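PDB 4FO0: actin-related protein 8 from Homo sapiens, which binds ATP and serves as a proposed core subunit of the INO80 chromatin remodeling complex, which is involved in transcriptional regulation, DNA replication and probably DNA repair. Local coordinates for residues Gln11-Val19 with Arg28-Leu36; Pro114-Trp125 with Gln335-Tyr346. All blocks are in the same frame, centred on the assembly; numbering follows the deposited sequence.

Contact 1. Residues Gln11-Val19 with Arg28-Leu36. With ATP (adenosine-5'-triphosphate), chain C.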
loop_
_atom_site.group_PDB
_atom_site.type_symbol
_atom_site.label_atom_id
_atom_site.label_comp_id
_atom_site.label_asym_id
_atom_site.label_seq_id
_atom_site.Cartn_x
_atom_site.Cartn_y
_atom_site.Cartn_z
ATOM N N GLN A 11 -23.555 21.972 4.295
ATOM C CA GLN A 11 -24.509 22.218 3.229
ATOM C C GLN A 11 -23.841 22.490 1.891
ATOM O O GLN A 11 -24.511 22.566 0.857
ATOM C CB GLN A 11 -25.450 23.347 3.610
ATOM C CG GLN A 11 -26.299 23.026 4.818
ATOM C CD GLN A 11 -26.738 24.279 5.547
ATOM O OE1 GLN A 11 -27.141 25.266 4.921
ATOM N NE2 GLN A 11 -26.645 24.256 6.876
ATOM N N ILE A 12 -22.521 22.623 1.899
ATOM C CA ILE A 12 -21.797 22.771 0.641
ATOM C C ILE A 12 -21.813 21.469 -0.172
ATOM O O ILE A 12 -22.039 20.387 0.381
ATOM C CB ILE A 12 -20.359 23.254 0.867
ATOM C CG1 ILE A 12 -19.644 22.346 1.856
ATOM C CG2 ILE A 12 -20.354 24.681 1.408
ATOM C CD1 ILE A 12 -18.170 22.647 1.960
ATOM N N GLN A 13 -21.591 21.591 -1.480
ATOM C CA GLN A 13 -21.586 20.455 -2.399
ATOM C C GLN A 13 -20.665 19.306 -1.994
ATOM O O GLN A 13 -21.057 18.139 -2.035
ATOM C CB GLN A 13 -21.152 20.906 -3.781
ATOM C CG GLN A 13 -22.226 21.526 -4.613
ATOM C CD GLN A 13 -21.744 21.772 -6.024
ATOM O OE1 GLN A 13 -21.346 20.834 -6.732
ATOM N NE2 GLN A 13 -21.753 23.039 -6.437
ATOM N N SER A 14 -19.430 19.631 -1.635
ATOM C CA SER A 14 -18.448 18.598 -1.348
ATOM C C SER A 14 -18.759 17.815 -0.069
ATOM O O SER A 14 -18.032 16.891 0.289
ATOM C CB SER A 14 -17.039 19.189 -1.298
ATOM O OG SER A 14 -16.927 20.180 -0.295
ATOM N N ASN A 15 -19.826 18.197 0.625
ATOM C CA ASN A 15 -20.236 17.468 1.812
ATOM C C ASN A 15 -21.045 16.256 1.397
ATOM O O ASN A 15 -21.261 15.342 2.190
ATOM C CB ASN A 15 -21.052 18.344 2.765
ATOM C CG ASN A 15 -21.329 17.654 4.116
ATOM O OD1 ASN A 15 -20.400 17.356 4.873
ATOM N ND2 ASN A 15 -22.608 17.419 4.424
ATOM N N PHE A 16 -21.471 16.252 0.138
ATOM C CA PHE A 16 -22.306 15.185 -0.390
ATOM C C PHE A 16 -21.591 14.344 -1.428
ATOM O O PHE A 16 -22.207 13.585 -2.176
ATOM C CB PHE A 16 -23.605 15.766 -0.924
ATOM C CG PHE A 16 -24.457 16.310 0.154
ATOM C CD1 PHE A 16 -25.297 15.470 0.867
ATOM C CD2 PHE A 16 -24.360 17.642 0.524
ATOM C CE1 PHE A 16 -26.059 15.963 1.902
ATOM C CE2 PHE A 16 -25.117 18.141 1.556
ATOM C CZ PHE A 16 -25.969 17.299 2.250
ATOM N N ILE A 17 -20.276 14.471 -1.450
ATOM C CA ILE A 17 -19.468 13.646 -2.312
ATOM C C ILE A 17 -18.556 12.755 -1.480
ATOM O O ILE A 17 -17.714 13.251 -0.726
ATOM C CB ILE A 17 -18.676 14.519 -3.258
ATOM C CG1 ILE A 17 -19.657 15.220 -4.208
ATOM C CG2 ILE A 17 -17.640 13.684 -3.994
ATOM C CD1 ILE A 17 -19.027 16.275 -5.065
ATOM N N ILE A 18 -18.753 11.441 -1.584
ATOM C CA ILE A 18 -17.885 10.486 -0.885
ATOM C C ILE A 18 -16.683 10.097 -1.743
ATOM O O ILE A 18 -16.842 9.672 -2.893
ATOM C CB ILE A 18 -18.608 9.196 -0.513
ATOM C CG1 ILE A 18 -19.787 9.475 0.417
ATOM C CG2 ILE A 18 -17.642 8.255 0.172
ATOM C CD1 ILE A 18 -19.376 10.081 1.709
ATOM N N VAL A 19 -15.482 10.265 -1.195
ATOM C CA VAL A 19 -14.269 9.896 -1.918
ATOM C C VAL A 19 -13.725 8.563 -1.413
ATOM O O VAL A 19 -13.481 8.389 -0.212
ATOM C CB VAL A 19 -13.203 10.997 -1.837
ATOM C CG1 VAL A 19 -11.909 10.551 -2.503
ATOM C CG2 VAL A 19 -13.729 12.265 -2.493
ATOM N N ARG A 28 -9.310 3.907 2.324
ATOM C CA ARG A 28 -9.365 5.292 2.773
ATOM C C ARG A 28 -10.628 5.913 2.213
ATOM O O ARG A 28 -10.851 5.932 0.994
ATOM C CB ARG A 28 -8.079 6.057 2.413
ATOM C CG ARG A 28 -7.021 5.844 3.493
ATOM C CD ARG A 28 -5.606 6.153 3.074
ATOM N NE ARG A 28 -4.958 5.011 2.442
ATOM C CZ ARG A 28 -4.005 4.258 2.997
ATOM N NH1 ARG A 28 -3.556 4.505 4.223
ATOM N NH2 ARG A 28 -3.489 3.251 2.303
ATOM N N ILE A 29 -11.490 6.362 3.112
ATOM C CA ILE A 29 -12.818 6.794 2.697
ATOM C C ILE A 29 -13.305 7.987 3.527
ATOM O O ILE A 29 -13.024 8.071 4.723
ATOM C CB ILE A 29 -13.809 5.613 2.776
ATOM C CG1 ILE A 29 -15.181 6.013 2.259
ATOM C CG2 ILE A 29 -13.916 5.073 4.207
ATOM C CD1 ILE A 29 -16.091 4.830 2.024
ATOM N N GLY A 30 -14.009 8.919 2.888
ATOM C CA GLY A 30 -14.510 10.095 3.586
ATOM C C GLY A 30 -15.267 11.047 2.687
ATOM O O GLY A 30 -15.303 10.855 1.472
ATOM N N ARG A 31 -15.886 12.067 3.278
ATOM C CA ARG A 31 -16.494 13.149 2.498
ATOM C C ARG A 31 -15.393 14.011 1.901
ATOM O O ARG A 31 -14.329 14.200 2.511
ATOM C CB ARG A 31 -17.362 14.044 3.377
ATOM C CG ARG A 31 -18.512 13.365 4.057
ATOM C CD ARG A 31 -19.104 14.281 5.099
ATOM N NE ARG A 31 -19.977 13.554 6.020
ATOM C CZ ARG A 31 -21.300 13.477 5.900
ATOM N NH1 ARG A 31 -21.923 14.076 4.886
ATOM N NH2 ARG A 31 -22.005 12.794 6.792
ATOM N N ALA A 32 -15.648 14.556 0.720
ATOM C CA ALA A 32 -14.679 15.452 0.088
ATOM C C ALA A 32 -14.340 16.665 0.973
ATOM O O ALA A 32 -13.348 17.346 0.752
ATOM C CB ALA A 32 -15.187 15.896 -1.275
ATOM N N THR A 33 -15.160 16.925 1.984
ATOM C CA THR A 33 -14.903 18.018 2.916
ATOM C C THR A 33 -14.056 17.610 4.116
ATOM O O THR A 33 -13.452 18.461 4.770
ATOM C CB THR A 33 -16.213 18.666 3.421
ATOM O OG1 THR A 33 -17.115 17.651 3.891
ATOM C CG2 THR A 33 -16.866 19.426 2.300
ATOM N N ASP A 34 -14.017 16.316 4.424
ATOM C CA ASP A 34 -13.195 15.853 5.541
ATOM C C ASP A 34 -11.729 16.212 5.270
ATOM O O ASP A 34 -11.264 16.212 4.124
ATOM C CB ASP A 34 -13.400 14.358 5.807
ATOM C CG ASP A 34 -14.842 14.018 6.228
ATOM O OD1 ASP A 34 -15.520 14.902 6.797
ATOM O OD2 ASP A 34 -15.299 12.870 6.004
ATOM N N THR A 35 -11.008 16.574 6.319
ATOM C CA THR A 35 -9.611 16.929 6.153
ATOM C C THR A 35 -8.786 15.651 6.095
ATOM O O THR A 35 -7.934 15.474 5.216
ATOM C CB THR A 35 -9.135 17.815 7.298
ATOM O OG1 THR A 35 -10.215 18.664 7.714
ATOM C CG2 THR A 35 -7.953 18.662 6.838
ATOM N N LEU A 36 -9.058 14.763 7.044
ATOM C CA LEU A 36 -8.568 13.396 6.996
ATOM C C LEU A 36 -9.705 12.432 6.684
ATOM O O LEU A 36 -10.800 12.549 7.237
ATOM C CB LEU A 36 -7.957 13.008 8.334
ATOM C CG LEU A 36 -6.792 13.880 8.762
ATOM C CD1 LEU A 36 -6.282 13.382 10.089
ATOM C CD2 LEU A 36 -5.698 13.883 7.694
HETATM P PG ATP C . -1.540 -1.232 -2.022
HETATM O O1G ATP C . -1.351 0.190 -2.477
HETATM O O2G ATP C . -2.847 -1.870 -2.426
HETATM O O3G ATP C . -0.348 -2.143 -2.223
HETATM P PB ATP C . -2.295 0.067 0.466
HETATM O O1B ATP C . -3.061 -0.658 1.539
HETATM O O2B ATP C . -2.880 1.213 -0.347
HETATM O O3B ATP C . -1.657 -1.106 -0.430
HETATM P PA ATP C . -0.656 1.896 1.920
HETATM O O1A ATP C . -1.653 1.939 3.049
HETATM O O2A ATP C . -0.457 3.065 0.990
HETATM O O3A ATP C . -0.901 0.542 1.106
HETATM O "O5'" ATP C . 0.760 1.548 2.569
HETATM C "C5'" ATP C . 0.812 0.453 3.470
HETATM C "C4'" ATP C . 2.261 0.132 3.740
HETATM O "O4'" ATP C . 2.865 1.299 4.276
HETATM C "C3'" ATP C . 2.441 -0.967 4.773
HETATM O "O3'" ATP C . 3.369 -1.941 4.283
HETATM C "C2'" ATP C . 3.016 -0.254 5.972
HETATM O "O2'" ATP C . 3.900 -1.066 6.731
HETATM C "C1'" ATP C . 3.758 0.871 5.297
HETATM N N9 ATP C . 4.106 1.924 6.262
HETATM C C8 ATP C . 3.245 2.706 6.929
HETATM N N7 ATP C . 3.909 3.559 7.744
HETATM C C5 ATP C . 5.217 3.322 7.595
HETATM C C6 ATP C . 6.458 3.864 8.170
HETATM N N6 ATP C . 6.396 4.866 9.083
HETATM N N1 ATP C . 7.633 3.326 7.747
HETATM C C2 ATP C . 7.689 2.330 6.841
HETATM N N3 ATP C . 6.587 1.784 6.285
HETATM C C4 ATP C . 5.349 2.234 6.616
#

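Contact 2. Residues Pro114-Trp125 with Gln335-Tyr346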
loop_
_atom_site.group_PDB
_atom_site.type_symbol
_atom_site.label_atom_id
_atom_site.label_comp_id
_atom_site.label_asym_id
_atom_site.label_seq_id
_atom_site.Cartn_x
_atom_site.Cartn_y
_atom_site.Cartn_z
ATOM N N PRO A 114 12.057 -11.639 27.796
ATOM C CA PRO A 114 11.135 -10.503 27.919
ATOM C C PRO A 114 10.770 -10.223 29.384
ATOM O O PRO A 114 10.670 -11.138 30.201
ATOM C CB PRO A 114 9.904 -10.960 27.128
ATOM C CG PRO A 114 9.968 -12.462 27.176
ATOM C CD PRO A 114 11.422 -12.830 27.205
ATOM N N ALA A 115 10.624 -8.948 29.712
ATOM C CA ALA A 115 10.109 -8.541 30.998
ATOM C C ALA A 115 8.608 -8.360 30.810
ATOM O O ALA A 115 8.157 -8.110 29.689
ATOM C CB ALA A 115 10.746 -7.235 31.412
ATOM N N ILE A 116 7.817 -8.502 31.876
ATOM C CA ILE A 116 6.405 -8.147 31.740
ATOM C C ILE A 116 6.142 -6.717 32.222
ATOM O O ILE A 116 6.619 -6.295 33.280
ATOM C CB ILE A 116 5.384 -9.182 32.338
ATOM C CG1 ILE A 116 4.979 -8.788 33.739
ATOM C CG2 ILE A 116 5.893 -10.645 32.274
ATOM C CD1 ILE A 116 5.997 -9.186 34.742
ATOM N N LEU A 117 5.424 -5.960 31.402
ATOM C CA LEU A 117 5.077 -4.591 31.742
ATOM C C LEU A 117 3.773 -4.599 32.518
ATOM O O LEU A 117 3.545 -3.744 33.364
ATOM C CB LEU A 117 4.900 -3.764 30.479
ATOM C CG LEU A 117 6.146 -3.494 29.644
ATOM C CD1 LEU A 117 5.822 -2.466 28.572
ATOM C CD2 LEU A 117 7.263 -3.008 30.542
ATOM N N ASP A 118 2.932 -5.589 32.219
ATOM C CA ASP A 118 1.586 -5.697 32.775
ATOM C C ASP A 118 1.114 -7.138 32.750
ATOM O O ASP A 118 1.430 -7.882 31.836
ATOM C CB ASP A 118 0.593 -4.850 31.980
ATOM C CG ASP A 118 0.403 -3.461 32.562
ATOM O OD1 ASP A 118 -0.314 -3.344 33.585
ATOM O OD2 ASP A 118 0.957 -2.493 31.989
ATOM N N HIS A 119 0.356 -7.533 33.759
ATOM C CA HIS A 119 -0.112 -8.892 33.843
ATOM C C HIS A 119 -0.926 -9.235 32.641
ATOM O O HIS A 119 -0.800 -10.331 32.069
ATOM C CB HIS A 119 -0.938 -9.088 35.098
ATOM C CG HIS A 119 -1.484 -10.477 35.250
ATOM N ND1 HIS A 119 -2.774 -10.762 35.071
ATOM C CD2 HIS A 119 -0.860 -11.672 35.567
ATOM C CE1 HIS A 119 -2.973 -12.070 35.263
ATOM N NE2 HIS A 119 -1.800 -12.625 35.569
ATOM N N CYS A 120 -1.778 -8.308 32.239
ATOM C CA CYS A 120 -2.561 -8.479 31.035
ATOM C C CYS A 120 -2.161 -7.450 29.998
ATOM O O CYS A 120 -1.770 -6.342 30.332
ATOM C CB CYS A 120 -4.048 -8.373 31.353
ATOM S SG CYS A 120 -4.726 -9.886 32.059
ATOM N N SER A 121 -2.249 -7.835 28.734
ATOM C CA SER A 121 -1.735 -7.017 27.653
ATOM C C SER A 121 -2.572 -5.767 27.456
ATOM O O SER A 121 -2.072 -4.743 27.016
ATOM C CB SER A 121 -1.684 -7.821 26.362
ATOM O OG SER A 121 -2.977 -8.038 25.851
ATOM N N GLY A 122 -3.851 -5.854 27.789
ATOM C CA GLY A 122 -4.755 -4.734 27.615
ATOM C C GLY A 122 -5.518 -4.763 26.296
ATOM O O GLY A 122 -6.327 -3.875 26.016
ATOM N N ASN A 123 -5.243 -5.778 25.482
ATOM C CA ASN A 123 -6.004 -6.018 24.267
ATOM C C ASN A 123 -6.719 -7.337 24.354
ATOM O O ASN A 123 -6.213 -8.279 24.958
ATOM C CB ASN A 123 -5.099 -6.031 23.035
ATOM C CG ASN A 123 -4.449 -4.704 22.790
ATOM O OD1 ASN A 123 -5.041 -3.634 23.034
ATOM N ND2 ASN A 123 -3.214 -4.751 22.319
ATOM N N LYS A 124 -7.889 -7.412 23.737
ATOM C CA LYS A 124 -8.646 -8.658 23.747
ATOM C C LYS A 124 -9.224 -9.006 22.389
ATOM O O LYS A 124 -9.330 -8.167 21.504
ATOM C CB LYS A 124 -9.753 -8.607 24.798
ATOM C CG LYS A 124 -10.589 -7.369 24.716
ATOM C CD LYS A 124 -11.308 -7.150 26.015
ATOM C CE LYS A 124 -10.324 -7.072 27.161
ATOM N NZ LYS A 124 -11.053 -7.065 28.465
ATOM N N TRP A 125 -9.579 -10.269 22.228
ATOM C CA TRP A 125 -10.239 -10.708 21.024
ATOM C C TRP A 125 -11.542 -9.956 20.858
ATOM O O TRP A 125 -12.216 -9.638 21.839
ATOM C CB TRP A 125 -10.554 -12.173 21.145
ATOM C CG TRP A 125 -9.369 -13.037 21.400
ATOM C CD1 TRP A 125 -9.211 -13.911 22.429
ATOM C CD2 TRP A 125 -8.192 -13.159 20.590
ATOM N NE1 TRP A 125 -8.012 -14.571 22.319
ATOM C CE2 TRP A 125 -7.366 -14.128 21.197
ATOM C CE3 TRP A 125 -7.764 -12.553 19.404
ATOM C CZ2 TRP A 125 -6.131 -14.497 20.668
ATOM C CZ3 TRP A 125 -6.539 -12.919 18.880
ATOM C CH2 TRP A 125 -5.737 -13.879 19.513
ATOM N N GLN A 335 7.643 -3.808 22.371
ATOM C CA GLN A 335 6.575 -4.429 23.154
ATOM C C GLN A 335 5.774 -5.461 22.370
ATOM O O GLN A 335 5.679 -5.398 21.148
ATOM C CB GLN A 335 5.609 -3.360 23.654
ATOM C CG GLN A 335 6.227 -2.348 24.591
ATOM C CD GLN A 335 5.184 -1.450 25.227
ATOM O OE1 GLN A 335 3.980 -1.664 25.069
ATOM N NE2 GLN A 335 5.640 -0.437 25.952
ATOM N N ILE A 336 5.188 -6.414 23.077
ATOM C CA ILE A 336 4.105 -7.186 22.494
ATOM C C ILE A 336 2.915 -7.126 23.443
ATOM O O ILE A 336 3.044 -7.419 24.617
ATOM C CB ILE A 336 4.472 -8.645 22.240
ATOM C CG1 ILE A 336 5.789 -8.754 21.457
ATOM C CG2 ILE A 336 3.335 -9.318 21.483
ATOM C CD1 ILE A 336 6.141 -10.199 21.039
ATOM N N ARG A 337 1.767 -6.714 22.926
ATOM C CA ARG A 337 0.539 -6.666 23.702
ATOM C C ARG A 337 -0.558 -7.420 22.961
ATOM O O ARG A 337 -1.547 -6.837 22.519
ATOM C CB ARG A 337 0.119 -5.218 23.940
ATOM C CG ARG A 337 1.160 -4.413 24.690
ATOM C CD ARG A 337 0.641 -3.029 25.045
ATOM N NE ARG A 337 1.410 -2.414 26.124
ATOM C CZ ARG A 337 1.072 -2.474 27.412
ATOM N NH1 ARG A 337 -0.023 -3.119 27.781
ATOM N NH2 ARG A 337 1.828 -1.889 28.335
ATOM N N HIS A 338 -0.383 -8.727 22.830
ATOM C CA HIS A 338 -1.385 -9.534 22.162
ATOM C C HIS A 338 -2.473 -9.987 23.101
ATOM O O HIS A 338 -2.257 -10.122 24.302
ATOM C CB HIS A 338 -0.732 -10.735 21.506
ATOM C CG HIS A 338 0.117 -10.367 20.334
ATOM N ND1 HIS A 338 0.907 -11.279 19.666
ATOM C CD2 HIS A 338 0.296 -9.178 19.710
ATOM C CE1 HIS A 338 1.539 -10.664 18.682
ATOM N NE2 HIS A 338 1.191 -9.388 18.690
ATOM N N PRO A 339 -3.661 -10.230 22.555
ATOM C CA PRO A 339 -4.687 -10.825 23.414
ATOM C C PRO A 339 -4.196 -12.187 23.934
ATOM O O PRO A 339 -3.379 -12.829 23.271
ATOM C CB PRO A 339 -5.887 -10.990 22.468
ATOM C CG PRO A 339 -5.586 -10.098 21.282
ATOM C CD PRO A 339 -4.093 -10.109 21.154
ATOM N N ASP A 340 -4.658 -12.609 25.111
ATOM C CA ASP A 340 -4.311 -13.936 25.636
ATOM C C ASP A 340 -2.842 -14.029 26.065
ATOM O O ASP A 340 -2.292 -15.117 26.248
ATOM C CB ASP A 340 -4.629 -15.030 24.606
ATOM C CG ASP A 340 -6.078 -15.531 24.686
ATOM O OD1 ASP A 340 -6.887 -14.963 25.465
ATOM O OD2 ASP A 340 -6.406 -16.502 23.954
ATOM N N SER A 341 -2.205 -12.877 26.210
ATOM C CA SER A 341 -0.849 -12.823 26.729
ATOM C C SER A 341 -0.638 -11.566 27.576
ATOM O O SER A 341 -1.501 -10.678 27.631
ATOM C CB SER A 341 0.180 -12.910 25.600
ATOM O OG SER A 341 -0.155 -12.033 24.546
ATOM N N PRO A 342 0.496 -11.518 28.281
ATOM C CA PRO A 342 0.860 -10.363 29.113
ATOM C C PRO A 342 1.378 -9.219 28.266
ATOM O O PRO A 342 1.672 -9.445 27.099
ATOM C CB PRO A 342 1.966 -10.909 30.007
ATOM C CG PRO A 342 2.445 -12.170 29.324
ATOM C CD PRO A 342 1.343 -12.700 28.523
ATOM N N ALA A 343 1.465 -8.014 28.822
ATOM C CA ALA A 343 2.176 -6.929 28.134
ATOM C C ALA A 343 3.661 -7.195 28.294
ATOM O O ALA A 343 4.189 -7.101 29.407
ATOM C CB ALA A 343 1.817 -5.557 28.713
ATOM N N LEU A 344 4.315 -7.540 27.185
ATOM C CA LEU A 344 5.729 -7.923 27.175
ATOM C C LEU A 344 6.650 -6.852 26.614
ATOM O O LEU A 344 6.309 -6.139 25.665
ATOM C CB LEU A 344 5.912 -9.192 26.365
ATOM C CG LEU A 344 5.240 -10.423 26.951
ATOM C CD1 LEU A 344 5.217 -11.523 25.909
ATOM C CD2 LEU A 344 6.001 -10.885 28.181
ATOM N N LEU A 345 7.829 -6.749 27.211
ATOM C CA LEU A 345 8.860 -5.848 26.714
ATOM C C LEU A 345 10.142 -6.622 26.430
ATOM O O LEU A 345 10.662 -7.302 27.308
ATOM C CB LEU A 345 9.153 -4.759 27.728
ATOM C CG LEU A 345 10.279 -3.844 27.280
ATOM C CD1 LEU A 345 9.766 -2.941 26.178
ATOM C CD2 LEU A 345 10.796 -3.045 28.450
ATOM N N TYR A 346 10.632 -6.503 25.196
ATOM C CA TYR A 346 11.818 -7.210 24.720
ATOM C C TYR A 346 13.005 -6.276 24.462
ATOM O O TYR A 346 12.872 -5.249 23.784
ATOM C CB TYR A 346 11.507 -7.911 23.404
ATOM C CG TYR A 346 10.718 -9.190 23.521
ATOM C CD1 TYR A 346 11.371 -10.417 23.607
ATOM C CD2 TYR A 346 9.328 -9.183 23.496
ATOM C CE1 TYR A 346 10.667 -11.599 23.692
ATOM C CE2 TYR A 346 8.605 -10.371 23.590
ATOM C CZ TYR A 346 9.282 -11.572 23.690
ATOM O OH TYR A 346 8.591 -12.759 23.779
#

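Contact 1. Residues Gln11-Val19 with Arg28-Leu36
R31 lays its extended side chain beside that of N15, the two pointing the same way with guanidinium and amide planes only 8° apart. The methylene CD of R31 rests 3.3 Å from OD1 of N15, but the flat ends do not bond to each other. R31 NH1 instead donates to the backbone O of N15 (3.1 Å), which sits in the guanidinium plane and is met in its own carbonyl plane. The same nitrogen also bonds Y199 OH, so two hydrogen bonds hold this end of the guanidinium. N15 has CG anti to its backbone N (chi1 -172°), which brings the amide up against R31 and lets OD1 take a weak bond from T33 OG1. Beyond it, I12 lies against T33.

The backbones run antiparallel. V19 and G30 exchange two hydrogen bonds, V19 N to G30 O at 2.7 Å and G30 N to V19 O at 3.2 Å, while I18 and R31 form the next, non-hydrogen-bonded pair. A32 N then closes on I17 O (2.8 Å), where a type I turn from R31 to D34 leads the chain out of the strand; D34 OD2 accepts from R31 N. A32 CB packs against V19 CG2 at 4.1 Å and also meets A559 of helix 553-563. At the far end R28 reaches the ATP, its NH2 pointing at O1A of the alpha-phosphate, though the modelled distance is too short to be trusted in detail. This is the beta hairpin of the actin fold whose connecting loop, with S24 and T25, binds the nucleotide phosphates.

Contact 2. Residues Pro114-Trp125 with Gln335-Tyr346
Strand 115-118 runs antiparallel to strand 343-350 on the edge of a three-stranded sheet, A115 and L345 bonding each other through both backbone N-H groups, until a classic beta bulge sets L117 and D118 together opposite A343. L117 N gives A343 O the firmer bond (2.6 Å), and that from D118 N is weak. At the start of the strand, P114 CB sits over the centre of the Y346 ring, 3.6 Å from its centroid. Further on, the R337 guanidinium takes partners round its edge: NH1 donates to S121 O (2.7 Å), NE to Q335 OE1, and NH2 faces D118 OD2 in a long salt bridge. N123 ND2 bonds R337 O.

W125 grips the type II turn from H338 to S341. P339 CB lies over its six-membered ring, and NE1 donates to D340 OD2 (3.0 Å), in the indole plane but above that of the carboxylate. An alanine in place of W125 would leave P339 without the ring it packs on and would probably free the D340 carboxylate to turn. Inside this turn, H338 O accepts from S121 OG (2.7 Å) and S341 OG (2.9 Å), which approach from opposite faces of its carbonyl plane.

From the N terminus, contact 1 closes first: residues 11-19 and 28-36 are separated by eight residues, the tip of a hairpin in the large mixed sheet. Residues 114-125 follow much later, and 209 further residues pass before 335-346 completes contact 2. The two contacts are therefore in series, neither nested nor crossed, and they lie apart, with centres 38 Å and nearest atoms about 20 Å from each other. The long loop of contact 2 includes D252 to D255 and also K316 and E317, so both closed loops supply ATP ligands. Contact 2 itself sits away from the nucleotide, joining a distant edge strand to the hairpin of strands 330-336 and 343-350.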